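Local coordinates for FERM, ARHGEF and pleckstrin domain-containing protein 2 (PDB 6D2K) that activates the small GTPase RAC1 as a guanine nucleotide exchange factor, acting in semaphorin responses, integrin regulation and actin remodelling, and is represented here by its FERM domain, at residues 228-236 with 244-252; 24-34 with 63-71. One frame throughout, in Å; residues are numbered along the deposited sequence.

How the contacts relate
The two contacts lie in different lobes of the FERM domain, their centres about 34 Å apart and their nearest atoms about 15 Å apart, so they do not touch. Contact 2 comes first along the chain. It belongs to the ubiquitin-like N-terminal lobe, where it joins the loop after strand 19-24 and the start of helix 30-41 to the loop and first turn of helix 69-73. Contact 1 sits in the C-terminal PH-like lobe, where the connection between strands 224-230 and 236-240 runs beside the end of strand 243-247 and the residues after it. The central helical lobe lies between them in sequence. Each contact thus joins parts of a single lobe, and neither one bridges the lobes.

Contact 1: residues 228-236 with 244-252; sequences TFNWSKVRK and FLIKLHPEV
Leu248 reaches across to Phe229 and Val234 with a different methyl for each. Its chi1 of -126°, off the staggered positions, directs Leu248 CD2 to 3.4 Å from Phe229 CD1 and Leu248 CD1 to 3.5 Å from Val234 CG2. Phe229 has CG beside its backbone N (chi1 -55°), which also brings its CD2 to 3.7 Å from Ile246 CD1. Leu260 of strand 259-264 touches both Phe229 and Leu248, completing an apolar cluster to which branched and aromatic side chains are suited.

On the outer side, Lys233 lays its aliphatic root over one face of the His249 imidazole, a CH-pi contact with CB 3.8 Å from the ring centroid, and its extended chain carries NZ away.

In this C-terminal PH-like lobe, edge strand 236-240 begins against strand 243-247 at a classic beta bulge, Arg235 and Lys236 both facing Lys247. Arg235 N donates to Lys247 O at 2.8 Å, Lys236 N adds a weak bond to the same oxygen, and Lys247 N bonds Lys236 O. Lys247 CB stands 4.0 Å from Lys236 CB, and both chains extend away. Main-chain bonds thus fix the register, while the lysines contribute chiefly hydrocarbon and probably leave their charges to solvent.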
loop_
_atom_site.group_PDB
_atom_site.type_symbol
_atom_site.label_atom_id
_atom_site.label_comp_id
_atom_site.label_asym_id
_atom_site.label_seq_id
_atom_site.Cartn_x
_atom_site.Cartn_y
_atom_site.Cartn_z
ATOM N N THR A 228 17.553 1.252 -9.263
ATOM C CA THR A 228 16.314 1.874 -9.681
ATOM C C THR A 228 16.284 1.841 -11.202
ATOM O O THR A 228 17.131 2.442 -11.865
ATOM C CB THR A 228 16.196 3.343 -9.189
ATOM O OG1 THR A 228 16.131 3.380 -7.760
ATOM C CG2 THR A 228 14.945 3.981 -9.748
ATOM N N PHE A 229 15.335 1.107 -11.761
ATOM C CA PHE A 229 15.156 1.085 -13.200
ATOM C C PHE A 229 14.072 2.101 -13.519
ATOM O O PHE A 229 12.887 1.782 -13.535
ATOM C CB PHE A 229 14.803 -0.325 -13.687
ATOM C CG PHE A 229 15.801 -1.369 -13.261
ATOM C CD1 PHE A 229 17.144 -1.213 -13.549
ATOM C CD2 PHE A 229 15.400 -2.493 -12.556
ATOM C CE1 PHE A 229 18.067 -2.155 -13.140
ATOM C CE2 PHE A 229 16.313 -3.436 -12.147
ATOM C CZ PHE A 229 17.650 -3.270 -12.442
ATOM N N ASN A 230 14.497 3.336 -13.760
ATOM C CA ASN A 230 13.570 4.427 -14.018
ATOM C C ASN A 230 12.693 4.148 -15.218
ATOM O O ASN A 230 13.141 3.554 -16.200
ATOM C CB ASN A 230 14.329 5.736 -14.246
ATOM C CG ASN A 230 15.321 6.032 -13.148
ATOM O OD1 ASN A 230 16.458 5.555 -13.177
ATOM N ND2 ASN A 230 14.901 6.826 -12.167
ATOM N N TRP A 231 11.448 4.601 -15.163
ATOM C CA TRP A 231 10.512 4.343 -16.253
ATOM C C TRP A 231 11.027 4.780 -17.616
ATOM O O TRP A 231 10.741 4.145 -18.630
ATOM C CB TRP A 231 9.150 4.982 -15.962
ATOM C CG TRP A 231 8.418 4.359 -14.815
ATOM C CD1 TRP A 231 8.024 4.974 -13.655
ATOM C CD2 TRP A 231 7.980 3.002 -14.714
ATOM N NE1 TRP A 231 7.374 4.077 -12.837
ATOM C CE2 TRP A 231 7.330 2.861 -13.465
ATOM C CE3 TRP A 231 8.080 1.889 -15.551
ATOM C CZ2 TRP A 231 6.782 1.651 -13.045
ATOM C CZ3 TRP A 231 7.539 0.693 -15.130
ATOM C CH2 TRP A 231 6.902 0.581 -13.889
ATOM N N SER A 232 11.796 5.863 -17.640
ATOM C CA SER A 232 12.307 6.382 -18.899
ATOM C C SER A 232 13.231 5.381 -19.595
ATOM O O SER A 232 13.411 5.444 -20.811
ATOM C CB SER A 232 13.019 7.725 -18.688
ATOM O OG SER A 232 14.169 7.575 -17.876
ATOM N N LYS A 233 13.796 4.446 -18.829
ATOM C CA LYS A 233 14.747 3.479 -19.383
ATOM C C LYS A 233 14.114 2.125 -19.644
ATOM O O LYS A 233 14.751 1.234 -20.196
ATOM C CB LYS A 233 15.933 3.295 -18.440
ATOM C CG LYS A 233 16.654 4.586 -18.099
ATOM C CD LYS A 233 17.715 4.355 -17.037
ATOM C CE LYS A 233 18.311 5.673 -16.567
ATOM N NZ LYS A 233 19.383 5.454 -15.558
ATOM N N VAL A 234 12.862 1.971 -19.232
ATOM C CA VAL A 234 12.166 0.698 -19.362
ATOM C C VAL A 234 11.392 0.657 -20.669
ATOM O O VAL A 234 10.490 1.459 -20.891
ATOM C CB VAL A 234 11.196 0.499 -18.185
ATOM C CG1 VAL A 234 10.349 -0.761 -18.384
ATOM C CG2 VAL A 234 11.966 0.439 -16.876
ATOM N N ARG A 235 11.755 -0.278 -21.545
ATOM C CA ARG A 235 11.109 -0.411 -22.841
ATOM C C ARG A 235 9.927 -1.366 -22.793
ATOM O O ARG A 235 8.932 -1.160 -23.480
ATOM C CB ARG A 235 12.118 -0.923 -23.869
ATOM C CG ARG A 235 13.436 -0.154 -23.878
ATOM C CD ARG A 235 13.421 0.946 -24.923
ATOM N NE ARG A 235 13.091 2.242 -24.346
ATOM C CZ ARG A 235 13.993 3.079 -23.852
ATOM N NH1 ARG A 235 15.276 2.752 -23.869
ATOM N NH2 ARG A 235 13.610 4.238 -23.346
ATOM N N LYS A 236 10.037 -2.420 -21.984
ATOM C CA LYS A 236 8.954 -3.396 -21.880
ATOM C C LYS A 236 9.068 -4.221 -20.608
ATOM O O LYS A 236 10.165 -4.503 -20.141
ATOM C CB LYS A 236 8.954 -4.342 -23.091
ATOM C CG LYS A 236 7.736 -5.256 -23.127
ATOM C CD LYS A 236 7.674 -6.096 -24.396
ATOM C CE LYS A 236 6.285 -6.706 -24.568
ATOM N NZ LYS A 236 6.202 -7.622 -25.743
ATOM N N PHE A 244 10.454 -12.878 -14.270
ATOM C CA PHE A 244 10.070 -11.493 -14.546
ATOM C C PHE A 244 11.132 -10.841 -15.431
ATOM O O PHE A 244 12.312 -10.887 -15.109
ATOM C CB PHE A 244 9.937 -10.724 -13.225
ATOM C CG PHE A 244 9.603 -9.271 -13.394
ATOM C CD1 PHE A 244 8.382 -8.874 -13.917
ATOM C CD2 PHE A 244 10.510 -8.300 -13.011
ATOM C CE1 PHE A 244 8.079 -7.526 -14.049
ATOM C CE2 PHE A 244 10.222 -6.953 -13.150
ATOM C CZ PHE A 244 9.007 -6.570 -13.673
ATOM N N LEU A 245 10.712 -10.254 -16.550
ATOM C CA LEU A 245 11.645 -9.738 -17.556
ATOM C C LEU A 245 11.523 -8.227 -17.737
ATOM O O LEU A 245 10.446 -7.722 -18.030
ATOM C CB LEU A 245 11.406 -10.433 -18.910
ATOM C CG LEU A 245 11.811 -11.910 -19.070
ATOM C CD1 LEU A 245 11.022 -12.821 -18.149
ATOM C CD2 LEU A 245 11.628 -12.349 -20.512
ATOM N N ILE A 246 12.625 -7.505 -17.555
ATOM C CA ILE A 246 12.620 -6.067 -17.793
ATOM C C ILE A 246 13.487 -5.764 -19.001
ATOM O O ILE A 246 14.689 -6.025 -18.967
ATOM C CB ILE A 246 13.223 -5.286 -16.617
ATOM C CG1 ILE A 246 12.613 -5.706 -15.291
ATOM C CG2 ILE A 246 13.021 -3.792 -16.832
ATOM C CD1 ILE A 246 13.224 -5.004 -14.091
ATOM N N LYS A 247 12.886 -5.225 -20.059
ATOM C CA LYS A 247 13.685 -4.778 -21.214
ATOM C C LYS A 247 14.080 -3.325 -20.976
ATOM O O LYS A 247 13.213 -2.482 -20.711
ATOM C CB LYS A 247 12.894 -4.926 -22.512
ATOM C CG LYS A 247 13.726 -4.629 -23.748
ATOM C CD LYS A 247 12.894 -4.754 -25.006
ATOM C CE LYS A 247 13.588 -4.050 -26.163
ATOM N NZ LYS A 247 12.775 -4.077 -27.409
ATOM N N LEU A 248 15.385 -3.048 -21.061
ATOM C CA LEU A 248 16.011 -1.829 -20.529
ATOM C C LEU A 248 17.084 -1.316 -21.483
ATOM O O LEU A 248 17.314 -1.913 -22.522
ATOM C CB LEU A 248 16.710 -2.180 -19.211
ATOM C CG LEU A 248 16.429 -1.420 -17.923
ATOM C CD1 LEU A 248 14.946 -1.229 -17.696
ATOM C CD2 LEU A 248 17.068 -2.172 -16.764
ATOM N N HIS A 249 17.773 -0.237 -21.117
ATOM C CA HIS A 249 18.964 0.170 -21.880
ATOM C C HIS A 249 19.988 -0.954 -21.834
ATOM O O HIS A 249 20.209 -1.541 -20.771
ATOM C CB HIS A 249 19.608 1.412 -21.269
ATOM C CG HIS A 249 18.794 2.654 -21.404
ATOM N ND1 HIS A 249 17.628 2.712 -22.139
ATOM C CD2 HIS A 249 18.981 3.897 -20.898
ATOM C CE1 HIS A 249 17.133 3.936 -22.076
ATOM N NE2 HIS A 249 17.932 4.672 -21.325
ATOM N N PRO A 250 20.628 -1.259 -22.975
ATOM C CA PRO A 250 21.594 -2.361 -23.054
ATOM C C PRO A 250 22.896 -2.102 -22.304
ATOM O O PRO A 250 23.300 -0.952 -22.127
ATOM C CB PRO A 250 21.878 -2.468 -24.558
ATOM C CG PRO A 250 21.604 -1.095 -25.083
ATOM C CD PRO A 250 20.419 -0.619 -24.287
ATOM N N GLU A 251 23.555 -3.174 -21.873
ATOM C CA GLU A 251 24.842 -3.037 -21.200
ATOM C C GLU A 251 25.881 -2.544 -22.202
ATOM O O GLU A 251 25.829 -2.902 -23.376
ATOM C CB GLU A 251 25.273 -4.366 -20.593
ATOM N N VAL A 252 26.822 -1.723 -21.740
ATOM C CA VAL A 252 27.864 -1.195 -22.623
ATOM C C VAL A 252 28.948 -2.226 -22.942
ATOM O O VAL A 252 29.280 -2.456 -24.106
ATOM C CB VAL A 252 28.538 0.045 -22.031
ATOM C CG1 VAL A 252 28.829 -0.163 -20.557
ATOM C CG2 VAL A 252 29.820 0.379 -22.806
#

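Contact 2: residues 24-34 with 63-71; sequences IEPKCDGQVLL and LEPMKPIIR
Ile69 and Ile24 meet tip to tip, their CD1 methyls a tight 3.3 Å apart. With CG1 beside the backbone N (chi1 -67°), Ile69 also lays its CD1 against Leu33 CB, while Leu63 CD2 meets Leu33 CD2 at 4.1 Å. Buried, branched aliphatics suit this layer, which Ile10 and Leu51 of the sheet help to line. Outward, Pro26 CB presses on Ile70 CB at 3.4 Å, and Leu34 CD1 touches Pro65 CB.

Gly30 lies where a side-chain carbon would run into Glu64 O; without one the two backbones come this close, and its N bonds to Lys67 O. Three more backbone bonds follow: Ile70 N to Pro26 O, Ile69 N to Cys28 O, and Gln31 N to a lone pair of Pro65 O. At the polar edge the Asp29 carboxylate rests against the Met66 to Pro68 backbone. With an alanine here, that backbone would probably lose the carboxylate lying against it, leaving the edge without its filling.

Within 24-34 itself, Lys27 NZ forms a salt bridge with Glu25 OE2, which also accepts from Glu5 N. Two loops joined with the helix starts that follow them fit the ubiquitin-like beta-grasp fold of a FERM N-terminal lobe.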
loop_
_atom_site.group_PDB
_atom_site.type_symbol
_atom_site.label_atom_id
_atom_site.label_comp_id
_atom_site.label_asym_id
_atom_site.label_seq_id
_atom_site.Cartn_x
_atom_site.Cartn_y
_atom_site.Cartn_z
ATOM N N ILE A 24 -23.445 -8.327 -3.033
ATOM C CA ILE A 24 -23.232 -8.206 -4.465
ATOM C C ILE A 24 -23.405 -9.553 -5.146
ATOM O O ILE A 24 -23.148 -10.596 -4.545
ATOM C CB ILE A 24 -21.830 -7.659 -4.755
ATOM C CG1 ILE A 24 -21.697 -7.228 -6.215
ATOM C CG2 ILE A 24 -20.778 -8.688 -4.392
ATOM C CD1 ILE A 24 -20.521 -6.315 -6.461
ATOM N N GLU A 25 -23.845 -9.525 -6.399
ATOM C CA GLU A 25 -23.942 -10.748 -7.189
ATOM C C GLU A 25 -22.550 -11.226 -7.537
ATOM O O GLU A 25 -21.753 -10.475 -8.094
ATOM C CB GLU A 25 -24.756 -10.517 -8.458
ATOM C CG GLU A 25 -26.211 -10.203 -8.183
ATOM C CD GLU A 25 -26.980 -9.858 -9.439
ATOM O OE1 GLU A 25 -26.748 -8.764 -9.997
ATOM O OE2 GLU A 25 -27.817 -10.682 -9.864
ATOM N N PRO A 26 -22.249 -12.484 -7.195
ATOM C CA PRO A 26 -20.900 -13.029 -7.373
ATOM C C PRO A 26 -20.375 -12.846 -8.792
ATOM O O PRO A 26 -19.169 -12.701 -8.967
ATOM C CB PRO A 26 -21.075 -14.511 -7.043
ATOM C CG PRO A 26 -22.262 -14.559 -6.134
ATOM C CD PRO A 26 -23.171 -13.451 -6.571
ATOM N N LYS A 27 -21.264 -12.833 -9.781
ATOM C CA LYS A 27 -20.849 -12.750 -11.179
ATOM C C LYS A 27 -20.444 -11.345 -11.612
ATOM O O LYS A 27 -19.854 -11.171 -12.674
ATOM C CB LYS A 27 -21.970 -13.239 -12.093
ATOM C CG LYS A 27 -23.159 -12.294 -12.127
ATOM C CD LYS A 27 -24.279 -12.827 -13.003
ATOM C CE LYS A 27 -25.480 -11.904 -12.938
ATOM N NZ LYS A 27 -25.870 -11.672 -11.521
ATOM N N CYS A 28 -20.783 -10.346 -10.803
ATOM C CA CYS A 28 -20.422 -8.965 -11.114
ATOM C C CYS A 28 -18.910 -8.774 -11.186
ATOM O O CYS A 28 -18.163 -9.393 -10.430
ATOM C CB CYS A 28 -21.004 -8.002 -10.072
ATOM S SG CYS A 28 -22.804 -7.843 -10.113
ATOM N N ASP A 29 -18.470 -7.912 -12.095
ATOM C CA ASP A 29 -17.064 -7.531 -12.172
ATOM C C ASP A 29 -16.669 -6.792 -10.904
ATOM O O ASP A 29 -17.507 -6.173 -10.267
ATOM C CB ASP A 29 -16.818 -6.623 -13.375
ATOM C CG ASP A 29 -16.704 -7.391 -14.677
ATOM O OD1 ASP A 29 -16.673 -6.738 -15.740
ATOM O OD2 ASP A 29 -16.639 -8.639 -14.641
ATOM N N GLY A 30 -15.389 -6.837 -10.553
ATOM C CA GLY A 30 -14.902 -6.136 -9.372
ATOM C C GLY A 30 -15.298 -4.667 -9.284
ATOM O O GLY A 30 -15.540 -4.141 -8.197
ATOM N N GLN A 31 -15.377 -3.998 -10.429
ATOM C CA GLN A 31 -15.727 -2.578 -10.449
ATOM C C GLN A 31 -17.032 -2.269 -9.716
ATOM O O GLN A 31 -17.161 -1.225 -9.079
ATOM C CB GLN A 31 -15.808 -2.072 -11.889
ATOM C CG GLN A 31 -15.930 -0.564 -11.988
ATOM C CD GLN A 31 -14.793 0.153 -11.280
ATOM O OE1 GLN A 31 -13.632 0.033 -11.677
ATOM N NE2 GLN A 31 -15.120 0.903 -10.232
ATOM N N VAL A 32 -18.008 -3.167 -9.809
ATOM C CA VAL A 32 -19.281 -2.968 -9.118
ATOM C C VAL A 32 -19.099 -2.774 -7.605
ATOM O O VAL A 32 -19.717 -1.893 -6.994
ATOM C CB VAL A 32 -20.261 -4.132 -9.407
ATOM C CG1 VAL A 32 -21.589 -3.893 -8.720
ATOM C CG2 VAL A 32 -20.443 -4.291 -10.912
ATOM N N LEU A 33 -18.231 -3.586 -7.005
ATOM C CA LEU A 33 -17.946 -3.489 -5.582
ATOM C C LEU A 33 -17.106 -2.251 -5.297
ATOM O O LEU A 33 -17.362 -1.535 -4.333
ATOM C CB LEU A 33 -17.214 -4.740 -5.085
ATOM C CG LEU A 33 -16.752 -4.686 -3.624
ATOM C CD1 LEU A 33 -17.910 -4.436 -2.649
ATOM C CD2 LEU A 33 -15.993 -5.969 -3.258
ATOM N N LEU A 34 -16.099 -2.023 -6.134
ATOM C CA LEU A 34 -15.229 -0.860 -5.986
ATOM C C LEU A 34 -16.074 0.417 -5.950
ATOM O O LEU A 34 -15.945 1.229 -5.039
ATOM C CB LEU A 34 -14.199 -0.811 -7.116
ATOM C CG LEU A 34 -13.148 -1.932 -7.164
ATOM C CD1 LEU A 34 -12.440 -1.988 -8.501
ATOM C CD2 LEU A 34 -12.132 -1.788 -6.030
ATOM N N LEU A 63 -8.029 -6.746 -5.903
ATOM C CA LEU A 63 -9.243 -7.046 -6.657
ATOM C C LEU A 63 -9.159 -6.427 -8.050
ATOM O O LEU A 63 -8.860 -5.241 -8.185
ATOM C CB LEU A 63 -10.475 -6.520 -5.912
ATOM C CG LEU A 63 -11.826 -6.919 -6.512
ATOM C CD1 LEU A 63 -12.104 -8.390 -6.233
ATOM C CD2 LEU A 63 -12.927 -6.074 -5.928
ATOM N N GLU A 64 -9.404 -7.237 -9.082
ATOM C CA GLU A 64 -9.370 -6.755 -10.469
ATOM C C GLU A 64 -10.744 -6.222 -10.881
ATOM O O GLU A 64 -11.760 -6.878 -10.675
ATOM C CB GLU A 64 -8.909 -7.877 -11.421
ATOM C CG GLU A 64 -7.540 -8.459 -11.078
ATOM C CD GLU A 64 -7.037 -9.452 -12.111
ATOM O OE1 GLU A 64 -6.650 -9.017 -13.214
ATOM O OE2 GLU A 64 -7.016 -10.664 -11.819
ATOM N N PRO A 65 -10.787 -5.022 -11.470
ATOM C CA PRO A 65 -12.085 -4.393 -11.746
ATOM C C PRO A 65 -12.880 -5.064 -12.869
ATOM O O PRO A 65 -14.105 -4.953 -12.868
ATOM C CB PRO A 65 -11.699 -2.967 -12.157
ATOM C CG PRO A 65 -10.283 -3.081 -12.634
ATOM C CD PRO A 65 -9.659 -4.115 -11.749
ATOM N N MET A 66 -12.199 -5.741 -13.790
ATOM C CA MET A 66 -12.837 -6.290 -14.988
ATOM C C MET A 66 -12.931 -7.811 -14.990
ATOM O O MET A 66 -13.033 -8.434 -16.049
ATOM C CB MET A 66 -12.077 -5.846 -16.238
ATOM C CG MET A 66 -11.785 -4.362 -16.288
ATOM S SD MET A 66 -13.104 -3.427 -17.075
ATOM C CE MET A 66 -12.230 -2.761 -18.487
ATOM N N LYS A 67 -12.879 -8.410 -13.808
ATOM C CA LYS A 67 -13.115 -9.837 -13.663
ATOM C C LYS A 67 -14.200 -10.058 -12.615
ATOM O O LYS A 67 -14.311 -9.286 -11.667
ATOM C CB LYS A 67 -11.836 -10.570 -13.257
ATOM C CG LYS A 67 -10.912 -10.911 -14.417
ATOM C CD LYS A 67 -9.981 -12.066 -14.059
ATOM C CE LYS A 67 -9.398 -12.715 -15.313
ATOM N NZ LYS A 67 -8.472 -13.842 -14.990
ATOM N N PRO A 68 -15.015 -11.108 -12.787
ATOM C CA PRO A 68 -16.043 -11.453 -11.803
ATOM C C PRO A 68 -15.455 -11.635 -10.412
ATOM O O PRO A 68 -14.411 -12.270 -10.255
ATOM C CB PRO A 68 -16.575 -12.792 -12.322
ATOM C CG PRO A 68 -16.369 -12.714 -13.782
ATOM C CD PRO A 68 -15.063 -11.993 -13.964
ATOM N N ILE A 69 -16.137 -11.092 -9.411
ATOM C CA ILE A 69 -15.675 -11.163 -8.032
ATOM C C ILE A 69 -15.528 -12.590 -7.506
ATOM O O ILE A 69 -14.533 -12.931 -6.873
ATOM C CB ILE A 69 -16.625 -10.402 -7.108
ATOM C CG1 ILE A 69 -16.561 -8.904 -7.431
ATOM C CG2 ILE A 69 -16.276 -10.668 -5.657
ATOM C CD1 ILE A 69 -17.775 -8.134 -6.985
ATOM N N ILE A 70 -16.532 -13.419 -7.750
ATOM C CA ILE A 70 -16.538 -14.763 -7.191
ATOM C C ILE A 70 -15.335 -15.586 -7.687
ATOM O O ILE A 70 -14.803 -16.419 -6.954
ATOM C CB ILE A 70 -17.880 -15.479 -7.486
ATOM C CG1 ILE A 70 -18.262 -16.441 -6.351
ATOM C CG2 ILE A 70 -17.849 -16.143 -8.855
ATOM C CD1 ILE A 70 -17.279 -17.549 -6.103
ATOM N N ARG A 71 -14.891 -15.328 -8.915
ATOM C CA ARG A 71 -13.741 -16.029 -9.478
ATOM C C ARG A 71 -12.411 -15.604 -8.855
ATOM O O ARG A 71 -11.405 -16.308 -8.968
ATOM C CB ARG A 71 -13.693 -15.840 -10.984
#